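Local coordinates for protein arylmalonate decarboxylase (Bordetella bronchiseptica, PDB 3IXL) that catalyses the decarboxylation of 2-aryl-2-methylmalonates to 2-arylpropionates, releasing carbon dioxide, at residues C74-F79 with T124-D129; S78-A83 with N131-A136. The protein carries 2 engineered substitutions. All coordinates share one frame; numbering follows the deposited sequence.

Contact 1. Residues C74-F79 with T124-D129; sequences CTSLSF and TAYIDD. Engineered in segment 74-79: Cys-74 (natural residue Gly). With PAC (2-phenylacetic acid), chain C.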
ATOM      1  N   CYS A  74      -0.866   4.890  -3.000  1.00  6.56           N
ATOM      2  CA  CYS A  74      -1.822   4.117  -3.789  1.00  6.83           C
ATOM      3  C   CYS A  74      -1.065   3.009  -4.487  1.00  6.54           C
ATOM      4  O   CYS A  74      -0.088   3.259  -5.192  1.00  6.35           O
ATOM      5  CB  CYS A  74      -2.538   4.982  -4.824  1.00  7.44           C
ATOM      6  SG  CYS A  74      -3.740   4.034  -5.808  1.00 10.18           S
ATOM      7  N   THR A  75      -1.499   1.772  -4.259  1.00  6.28           N
ATOM      8  CA  THR A  75      -0.818   0.605  -4.805  1.00  6.51           C
ATOM      9  C   THR A  75      -1.047   0.563  -6.311  1.00  6.68           C
ATOM     10  O   THR A  75      -0.094   0.537  -7.100  1.00  5.80           O
ATOM     11  CB  THR A  75      -1.332  -0.713  -4.161  1.00  6.74           C
ATOM     12  OG1 THR A  75      -1.846  -0.465  -2.841  1.00  6.37           O
ATOM     13  CG2 THR A  75      -0.214  -1.749  -4.098  1.00  7.23           C
ATOM     14  N   SER A  76      -2.313   0.588  -6.710  1.00  6.26           N
ATOM     15  CA  SER A  76      -2.641   0.387  -8.115  1.00  6.68           C
ATOM     16  C   SER A  76      -2.206   1.538  -9.025  1.00  7.21           C
ATOM     17  O   SER A  76      -1.797   1.306 -10.161  1.00  7.16           O
ATOM     18  CB  SER A  76      -4.115  -0.002  -8.296  1.00  7.20           C
ATOM     19  OG  SER A  76      -4.977   0.964  -7.732  1.00  8.04           O
ATOM     20  N   LEU A  77      -2.256   2.766  -8.521  1.00  7.81           N
ATOM     21  CA  LEU A  77      -1.766   3.908  -9.294  1.00  8.44           C
ATOM     22  C   LEU A  77      -0.286   3.728  -9.608  1.00  8.29           C
ATOM     23  O   LEU A  77       0.199   4.195 -10.647  1.00  9.09           O
ATOM     24  CB  LEU A  77      -1.976   5.197  -8.500  1.00  9.49           C
ATOM     25  CG  LEU A  77      -1.997   6.590  -9.084  1.00 13.36           C
ATOM     26  CD1 LEU A  77      -2.770   6.666 -10.382  1.00 12.82           C
ATOM     27  CD2 LEU A  77      -2.700   7.418  -8.042  1.00 14.39           C
ATOM     28  N   SER A  78       0.433   3.048  -8.709  1.00  7.63           N
ATOM     29  CA  SER A  78       1.863   2.825  -8.887  1.00  7.35           C
ATOM     30  C   SER A  78       2.259   1.508  -9.580  1.00  7.16           C
ATOM     31  O   SER A  78       3.363   1.432 -10.115  1.00  7.54           O
ATOM     32  CB  SER A  78       2.636   3.042  -7.577  1.00  7.95           C
ATOM     33  OG  SER A  78       2.152   2.243  -6.507  1.00  6.78           O
ATOM     34  N   PHE A  79       1.364   0.515  -9.625  1.00  6.66           N
ATOM     35  CA  PHE A  79       1.681  -0.744 -10.328  1.00  6.53           C
ATOM     36  C   PHE A  79       1.001  -0.952 -11.683  1.00  6.49           C
ATOM     37  O   PHE A  79       1.389  -1.876 -12.411  1.00  6.94           O
ATOM     38  CB  PHE A  79       1.545  -2.003  -9.423  1.00  6.52           C
ATOM     39  CG  PHE A  79       0.113  -2.413  -9.080  1.00  6.24           C
ATOM     40  CD1 PHE A  79      -0.802  -2.798 -10.074  1.00  6.17           C
ATOM     41  CD2 PHE A  79      -0.292  -2.468  -7.751  1.00  6.05           C
ATOM     42  CE1 PHE A  79      -2.103  -3.174  -9.745  1.00  6.92           C
ATOM     43  CE2 PHE A  79      -1.583  -2.857  -7.402  1.00  6.24           C
ATOM     44  CZ  PHE A  79      -2.493  -3.212  -8.396  1.00  6.58           C
ATOM     45  N   THR A 124      -7.573  -9.075  -2.706  1.00  6.06           N
ATOM     46  CA  THR A 124      -7.606  -7.673  -3.149  1.00  6.47           C
ATOM     47  C   THR A 124      -9.010  -7.099  -3.180  1.00  6.40           C
ATOM     48  O   THR A 124     -10.002  -7.840  -3.145  1.00  6.69           O
ATOM     49  CB  THR A 124      -7.022  -7.474  -4.557  1.00  6.80           C
ATOM     50  OG1 THR A 124      -8.061  -7.696  -5.523  1.00  6.92           O
ATOM     51  CG2 THR A 124      -5.819  -8.388  -4.819  1.00  7.74           C
ATOM     52  N   ALA A 125      -9.079  -5.770  -3.281  1.00  7.00           N
ATOM     53  CA  ALA A 125     -10.341  -5.067  -3.372  1.00  7.12           C
ATOM     54  C   ALA A 125     -10.805  -4.937  -4.823  1.00  7.79           C
ATOM     55  O   ALA A 125     -11.920  -4.492  -5.055  1.00  8.04           O
ATOM     56  CB  ALA A 125     -10.208  -3.686  -2.746  1.00  8.27           C
ATOM     57  N   TYR A 126      -9.948  -5.313  -5.774  1.00  6.95           N
ATOM     58  CA  TYR A 126     -10.068  -4.819  -7.159  1.00  7.22           C
ATOM     59  C   TYR A 126     -10.881  -5.655  -8.125  1.00  7.70           C
ATOM     60  O   TYR A 126     -11.187  -6.821  -7.867  1.00  7.37           O
ATOM     61  CB  TYR A 126      -8.686  -4.686  -7.796  1.00  6.98           C
ATOM     62  CG  TYR A 126      -7.596  -4.048  -6.976  1.00  6.51           C
ATOM     63  CD1 TYR A 126      -6.401  -4.727  -6.745  1.00  5.66           C
ATOM     64  CD2 TYR A 126      -7.727  -2.749  -6.495  1.00  6.74           C
ATOM     65  CE1 TYR A 126      -5.370  -4.137  -6.026  1.00  5.21           C
ATOM     66  CE2 TYR A 126      -6.699  -2.145  -5.765  1.00  7.17           C
ATOM     67  CZ  TYR A 126      -5.524  -2.857  -5.545  1.00  5.98           C
ATOM     68  OH  TYR A 126      -4.483  -2.281  -4.838  1.00  7.38           O
ATOM     69  N   ILE A 127     -11.191  -5.031  -9.266  1.00  7.68           N
ATOM     70  CA  ILE A 127     -11.672  -5.758 -10.456  1.00  8.52           C
ATOM     71  C   ILE A 127     -10.489  -6.414 -11.183  1.00  8.68           C
ATOM     72  O   ILE A 127      -9.330  -6.051 -10.962  1.00  9.26           O
ATOM     73  CB  ILE A 127     -12.512  -4.868 -11.420  1.00  8.39           C
ATOM     74  CG1 ILE A 127     -11.696  -3.685 -11.956  1.00  9.52           C
ATOM     75  CG2 ILE A 127     -13.786  -4.386 -10.712  1.00  9.58           C
ATOM     76  CD1 ILE A 127     -12.402  -2.902 -13.093  1.00 10.25           C
ATOM     77  N   ASP A 128     -10.784  -7.363 -12.064  1.00  9.15           N
ATOM     78  CA  ASP A 128      -9.750  -8.256 -12.578  1.00 10.06           C
ATOM     79  C   ASP A 128      -8.691  -7.656 -13.491  1.00  9.79           C
ATOM     80  O   ASP A 128      -7.567  -8.157 -13.514  1.00 10.26           O
ATOM     81  CB  ASP A 128     -10.366  -9.517 -13.194  1.00 10.89           C
ATOM     82  CG  ASP A 128     -10.789 -10.525 -12.144  1.00 13.16           C
ATOM     83  OD1 ASP A 128     -10.355 -10.413 -10.965  1.00 13.88           O
ATOM     84  OD2 ASP A 128     -11.560 -11.445 -12.491  1.00 15.49           O
ATOM     85  N   ASP A 129      -9.010  -6.585 -14.215  1.00  9.94           N
ATOM     86  CA  ASP A 129      -7.958  -5.931 -15.005  1.00 10.45           C
ATOM     87  C   ASP A 129      -6.859  -5.458 -14.062  1.00  9.88           C
ATOM     88  O   ASP A 129      -5.674  -5.612 -14.355  1.00 10.42           O
ATOM     89  CB  ASP A 129      -8.500  -4.757 -15.829  1.00 11.18           C
ATOM     90  CG  ASP A 129      -7.431  -4.108 -16.722  1.00 13.42           C
ATOM     91  OD1 ASP A 129      -6.466  -4.788 -17.128  1.00 19.12           O
ATOM     92  OD2 ASP A 129      -7.586  -2.911 -17.021  1.00 19.63           O
TER
HETATM   93  C1  PAC C5000      -4.906   1.098  -4.143  1.00  7.51           C
HETATM   94  C2  PAC C5000      -6.130   1.985  -4.274  1.00 10.86           C
HETATM   95  C1' PAC C5000      -6.504   2.961  -3.177  1.00 10.30           C
HETATM   96  C2' PAC C5000      -7.864   3.267  -3.072  1.00 11.27           C
HETATM   97  C3' PAC C5000      -8.325   4.161  -2.107  1.00 11.25           C
HETATM   98  C4' PAC C5000      -7.416   4.764  -1.241  1.00 10.46           C
HETATM   99  C5' PAC C5000      -6.052   4.462  -1.336  1.00 11.27           C
HETATM  100  C6' PAC C5000      -5.587   3.569  -2.307  1.00  9.88           C
HETATM  101  O1  PAC C5000      -4.172   1.087  -3.116  1.00  6.87           O
HETATM  102  O2  PAC C5000      -4.674   0.361  -5.143  1.00  8.56           O

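Contact 2. Residues S78-A83 with N131-A136; sequences SFYRGA and NERLAA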
ATOM      1  N   SER A  78       0.433   3.048  -8.709  1.00  7.63           N
ATOM      2  CA  SER A  78       1.863   2.825  -8.887  1.00  7.35           C
ATOM      3  C   SER A  78       2.259   1.508  -9.580  1.00  7.16           C
ATOM      4  O   SER A  78       3.363   1.432 -10.115  1.00  7.54           O
ATOM      5  CB  SER A  78       2.636   3.042  -7.577  1.00  7.95           C
ATOM      6  OG  SER A  78       2.152   2.243  -6.507  1.00  6.78           O
ATOM      7  N   PHE A  79       1.364   0.515  -9.625  1.00  6.66           N
ATOM      8  CA  PHE A  79       1.681  -0.744 -10.328  1.00  6.53           C
ATOM      9  C   PHE A  79       1.001  -0.952 -11.683  1.00  6.49           C
ATOM     10  O   PHE A  79       1.389  -1.876 -12.411  1.00  6.94           O
ATOM     11  CB  PHE A  79       1.545  -2.003  -9.423  1.00  6.52           C
ATOM     12  CG  PHE A  79       0.113  -2.413  -9.080  1.00  6.24           C
ATOM     13  CD1 PHE A  79      -0.802  -2.798 -10.074  1.00  6.17           C
ATOM     14  CD2 PHE A  79      -0.292  -2.468  -7.751  1.00  6.05           C
ATOM     15  CE1 PHE A  79      -2.103  -3.174  -9.745  1.00  6.92           C
ATOM     16  CE2 PHE A  79      -1.583  -2.857  -7.402  1.00  6.24           C
ATOM     17  CZ  PHE A  79      -2.493  -3.212  -8.396  1.00  6.58           C
ATOM     18  N   TYR A  80       0.006  -0.130 -12.029  1.00  6.90           N
ATOM     19  CA  TYR A  80      -0.842  -0.478 -13.181  1.00  7.35           C
ATOM     20  C   TYR A  80      -0.145  -0.490 -14.532  1.00  7.95           C
ATOM     21  O   TYR A  80      -0.669  -1.055 -15.492  1.00  8.41           O
ATOM     22  CB  TYR A  80      -2.124   0.351 -13.252  1.00  7.56           C
ATOM     23  CG  TYR A  80      -2.037   1.756 -13.838  1.00  7.48           C
ATOM     24  CD1 TYR A  80      -1.399   2.794 -13.151  1.00  8.88           C
ATOM     25  CD2 TYR A  80      -2.681   2.068 -15.041  1.00  7.86           C
ATOM     26  CE1 TYR A  80      -1.370   4.084 -13.668  1.00  8.50           C
ATOM     27  CE2 TYR A  80      -2.671   3.361 -15.556  1.00  9.17           C
ATOM     28  CZ  TYR A  80      -2.006   4.365 -14.868  1.00  8.08           C
ATOM     29  OH  TYR A  80      -2.002   5.657 -15.365  1.00  9.93           O
ATOM     30  N   ARG A  81       1.016   0.157 -14.602  1.00  8.29           N
ATOM     31  CA  ARG A  81       1.779   0.239 -15.844  1.00  9.27           C
ATOM     32  C   ARG A  81       3.009  -0.652 -15.807  1.00  9.49           C
ATOM     33  O   ARG A  81       3.799  -0.655 -16.754  1.00 10.85           O
ATOM     34  CB  ARG A  81       2.168   1.690 -16.114  1.00  9.84           C
ATOM     35  CG  ARG A  81       1.004   2.532 -16.598  1.00  9.31           C
ATOM     36  CD  ARG A  81       1.400   3.989 -16.743  1.00 11.82           C
ATOM     37  NE  ARG A  81       0.388   4.767 -17.449  1.00 12.16           N
ATOM     38  CZ  ARG A  81       0.356   6.094 -17.495  1.00 12.81           C
ATOM     39  NH1 ARG A  81       1.279   6.818 -16.861  1.00 12.70           N
ATOM     40  NH2 ARG A  81      -0.611   6.699 -18.170  1.00 13.79           N
ATOM     41  N   GLY A  82       3.179  -1.410 -14.731  1.00  9.06           N
ATOM     42  CA  GLY A  82       4.318  -2.317 -14.608  1.00  8.85           C
ATOM     43  C   GLY A  82       5.418  -1.770 -13.716  1.00  8.88           C
ATOM     44  O   GLY A  82       5.346  -0.618 -13.240  1.00  8.45           O
ATOM     45  N   ALA A  83       6.436  -2.600 -13.499  1.00  8.89           N
ATOM     46  CA  ALA A  83       7.523  -2.280 -12.571  1.00  8.48           C
ATOM     47  C   ALA A  83       8.390  -1.097 -12.990  1.00  8.77           C
ATOM     48  O   ALA A  83       8.785  -0.285 -12.140  1.00  8.73           O
ATOM     49  CB  ALA A  83       8.395  -3.512 -12.331  1.00  9.46           C
ATOM     50  N   ASN A 131      -6.324  -6.684 -10.974  1.00  7.45           N
ATOM     51  CA  ASN A 131      -5.701  -7.885 -10.414  1.00  7.74           C
ATOM     52  C   ASN A 131      -4.650  -8.515 -11.323  1.00  7.89           C
ATOM     53  O   ASN A 131      -3.608  -8.964 -10.849  1.00  7.87           O
ATOM     54  CB  ASN A 131      -6.762  -8.916 -10.026  1.00  7.69           C
ATOM     55  CG  ASN A 131      -7.648  -8.429  -8.909  1.00  8.49           C
ATOM     56  OD1 ASN A 131      -7.172  -7.753  -7.993  1.00  8.61           O
ATOM     57  ND2 ASN A 131      -8.945  -8.744  -8.978  1.00  9.50           N
ATOM     58  N   GLU A 132      -4.926  -8.524 -12.629  1.00  8.58           N
ATOM     59  CA  GLU A 132      -3.976  -9.042 -13.609  1.00 10.23           C
ATOM     60  C   GLU A 132      -2.715  -8.192 -13.629  1.00  8.80           C
ATOM     61  O   GLU A 132      -1.608  -8.720 -13.690  1.00 10.07           O
ATOM     62  CB  GLU A 132      -4.601  -9.078 -15.006  1.00 10.18           C
ATOM     63  CG  GLU A 132      -5.663 -10.150 -15.178  1.00 13.51           C
ATOM     64  CD  GLU A 132      -6.268 -10.178 -16.577  1.00 15.23           C
ATOM     65  OE1 GLU A 132      -7.167 -11.017 -16.809  1.00 22.35           O
ATOM     66  OE2 GLU A 132      -5.851  -9.383 -17.446  1.00 20.73           O
ATOM     67  N   ARG A 133      -2.890  -6.871 -13.558  1.00  7.70           N
ATOM     68  CA  ARG A 133      -1.752  -5.956 -13.540  1.00  7.64           C
ATOM     69  C   ARG A 133      -0.921  -6.116 -12.270  1.00  7.48           C
ATOM     70  O   ARG A 133       0.310  -6.052 -12.311  1.00  8.19           O
ATOM     71  CB  ARG A 133      -2.226  -4.511 -13.706  1.00  7.47           C
ATOM     72  CG  ARG A 133      -2.804  -4.222 -15.099  1.00  7.99           C
ATOM     73  CD  ARG A 133      -3.586  -2.923 -15.108  1.00  7.90           C
ATOM     74  NE  ARG A 133      -4.367  -2.709 -16.330  1.00  9.20           N
ATOM     75  CZ  ARG A 133      -4.126  -1.764 -17.233  1.00  8.93           C
ATOM     76  NH1 ARG A 133      -3.108  -0.923 -17.095  1.00  9.52           N
ATOM     77  NH2 ARG A 133      -4.928  -1.668 -18.285  1.00 10.03           N
ATOM     78  N   LEU A 134      -1.587  -6.353 -11.140  1.00  7.25           N
ATOM     79  CA  LEU A 134      -0.889  -6.632  -9.897  1.00  7.36           C
ATOM     80  C   LEU A 134      -0.051  -7.900 -10.033  1.00  7.49           C
ATOM     81  O   LEU A 134       1.139  -7.892  -9.712  1.00  7.90           O
ATOM     82  CB  LEU A 134      -1.885  -6.764  -8.739  1.00  6.82           C
ATOM     83  CG  LEU A 134      -1.312  -7.199  -7.382  1.00  6.91           C
ATOM     84  CD1 LEU A 134      -0.232  -6.256  -6.893  1.00  7.25           C
ATOM     85  CD2 LEU A 134      -2.412  -7.335  -6.334  1.00  7.13           C
ATOM     86  N   ALA A 135      -0.657  -8.981 -10.526  1.00  7.86           N
ATOM     87  CA  ALA A 135       0.090 -10.231 -10.721  1.00  8.16           C
ATOM     88  C   ALA A 135       1.290 -10.063 -11.647  1.00  8.34           C
ATOM     89  O   ALA A 135       2.372 -10.596 -11.364  1.00  8.93           O
ATOM     90  CB  ALA A 135      -0.832 -11.341 -11.223  1.00  7.85           C
ATOM     91  N   ALA A 136       1.114  -9.307 -12.729  1.00  8.34           N
ATOM     92  CA  ALA A 136       2.209  -9.060 -13.673  1.00  8.87           C
ATOM     93  C   ALA A 136       3.344  -8.263 -13.030  1.00  8.81           C
ATOM     94  O   ALA A 136       4.532  -8.565 -13.239  1.00  9.70           O
ATOM     95  CB  ALA A 136       1.696  -8.359 -14.920  1.00  9.43           C
TER
HETATM   96  O   HOH W   1       1.535  -4.236 -13.975  1.00 12.28           O

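Contact 1. Residues C74-F79 with T124-D129
Phe-79 and Tyr-126 reach toward each other from opposite directions, and their rings meet where Phe-79 CZ lies 3.8 Å from Tyr-126 CE1. The planes stand at 73°, with CE1 of the tyrosine at the phenylalanine ring's edge, near its plane; from the tyrosine the approach is oblique, so this is neither a stack nor a clean T-shape. A chi1 of 73° sets Phe-79 CG between the backbone N and the carbonyl carbon, and the ring folds back along its own helix with Ser-76 CA above one face, toward the rim. Beyond this contact the tyrosine hydroxyl donates to O2 of 2-phenylacetic acid, OH to O2 measuring 2.7 Å.

The same O2 receives Ser-76 N at 2.8 Å and Ser-76 OG at 2.7 Å. Ligand O1 takes Thr-75 N at 3.0 Å and Thr-75 OG1 at 2.8 Å. Tyr-48, Ser-211 and Ser-187 hydrogen-bond in turn to Ser-76 OG, Thr-75 OG1 and Tyr-126 OH. SG of the engineered Cys-74, at the N-cap, accepts from Leu-77 N and sits 3.5 Å from ligand C2.

The segments come at the ends of strands 67-72 and 119-124, one from each four-stranded parallel sheet, so the pocket lies where two halves meet, consistent with the Asp/Glu racemase clan. Five neutral donors from these segments, with Gly-189 N a further one, would stabilise the carboxylate's negative charge, probably helped by the helix dipole.

Contact 2. Residues S78-A83 with N131-A136
Leu-134 lies against Phe-79 in the apolar half of this contact, its CB over one face of the ring, 4.0 Å from the centroid and 28° off the normal, which meets the geometry of a CH-pi interaction. The overlap is not confined to the side chain: Leu-134 CA stands above the same face nearer the rim, and backbone N of Leu-134 approaches Phe-79 CE1 to 3.5 Å. Leu-134 CG is anti to its backbone nitrogen (chi1 174°), which carries CD1 over the same face, toward the CD2-CE2 side, 3.7 Å from Phe-79 CE2. Val-130 and Phe-137 of helix 128-140 add further apolar cover to this ring.

The direct polar link comes from Arg-133, whose chain is extended from CG to NE and runs side by side with Tyr-80. Its NH1 donates to Tyr-80 O at 2.9 Å, with an N-H...O angle of 151°. The oxygen lies near the guanidinium plane, whereas the donor is tilted well out of the carbonyl plane. NH1 also reaches the edge of the Tyr-80 ring, at CD2. The guanidinium has a second partner in Asp-129, which forms a salt bridge with NE, and Tyr-80 OH turns to Asp-49.

One water completes the polar set, donating to Phe-79 O and to Arg-133 O, both at 2.8 Å. Phe-79 O also accepts from Gly-82 N, closing a type I beta turn from Phe-79 to Gly-82.

Two successive main-chain carbonyls, of Phe-79 and Tyr-80, are therefore tied to helix 128-140, one through water and one by a charged donor, joining the halves built on the two parallel sheets; the positive charge on Arg-133 is probably balanced in part by Asp-129.

Contacts 1 and 2 have centres 7 Å apart and both join helix 75-79 to helix 128-140 or the loop leading into it. Phe-79 is the shared residue that touches in both, bordering Tyr-126 in one and packed by Leu-134 in the other. Asn-131 connects the second segments: its OD1 is 2.6 Å from Thr-124 OG1 and its ND2 3.2 Å from Tyr-126 O, both probable hydrogen bonds. Contact 1 supplies ligand-binding groups. Contact 2 lies further out, its centre about 13 Å from the centre of the chain against about 10 Å, and holds no pocket residue; Phe-79, its side chain about 5 Å from the bound 2-phenylacetic acid, is its link to the pocket.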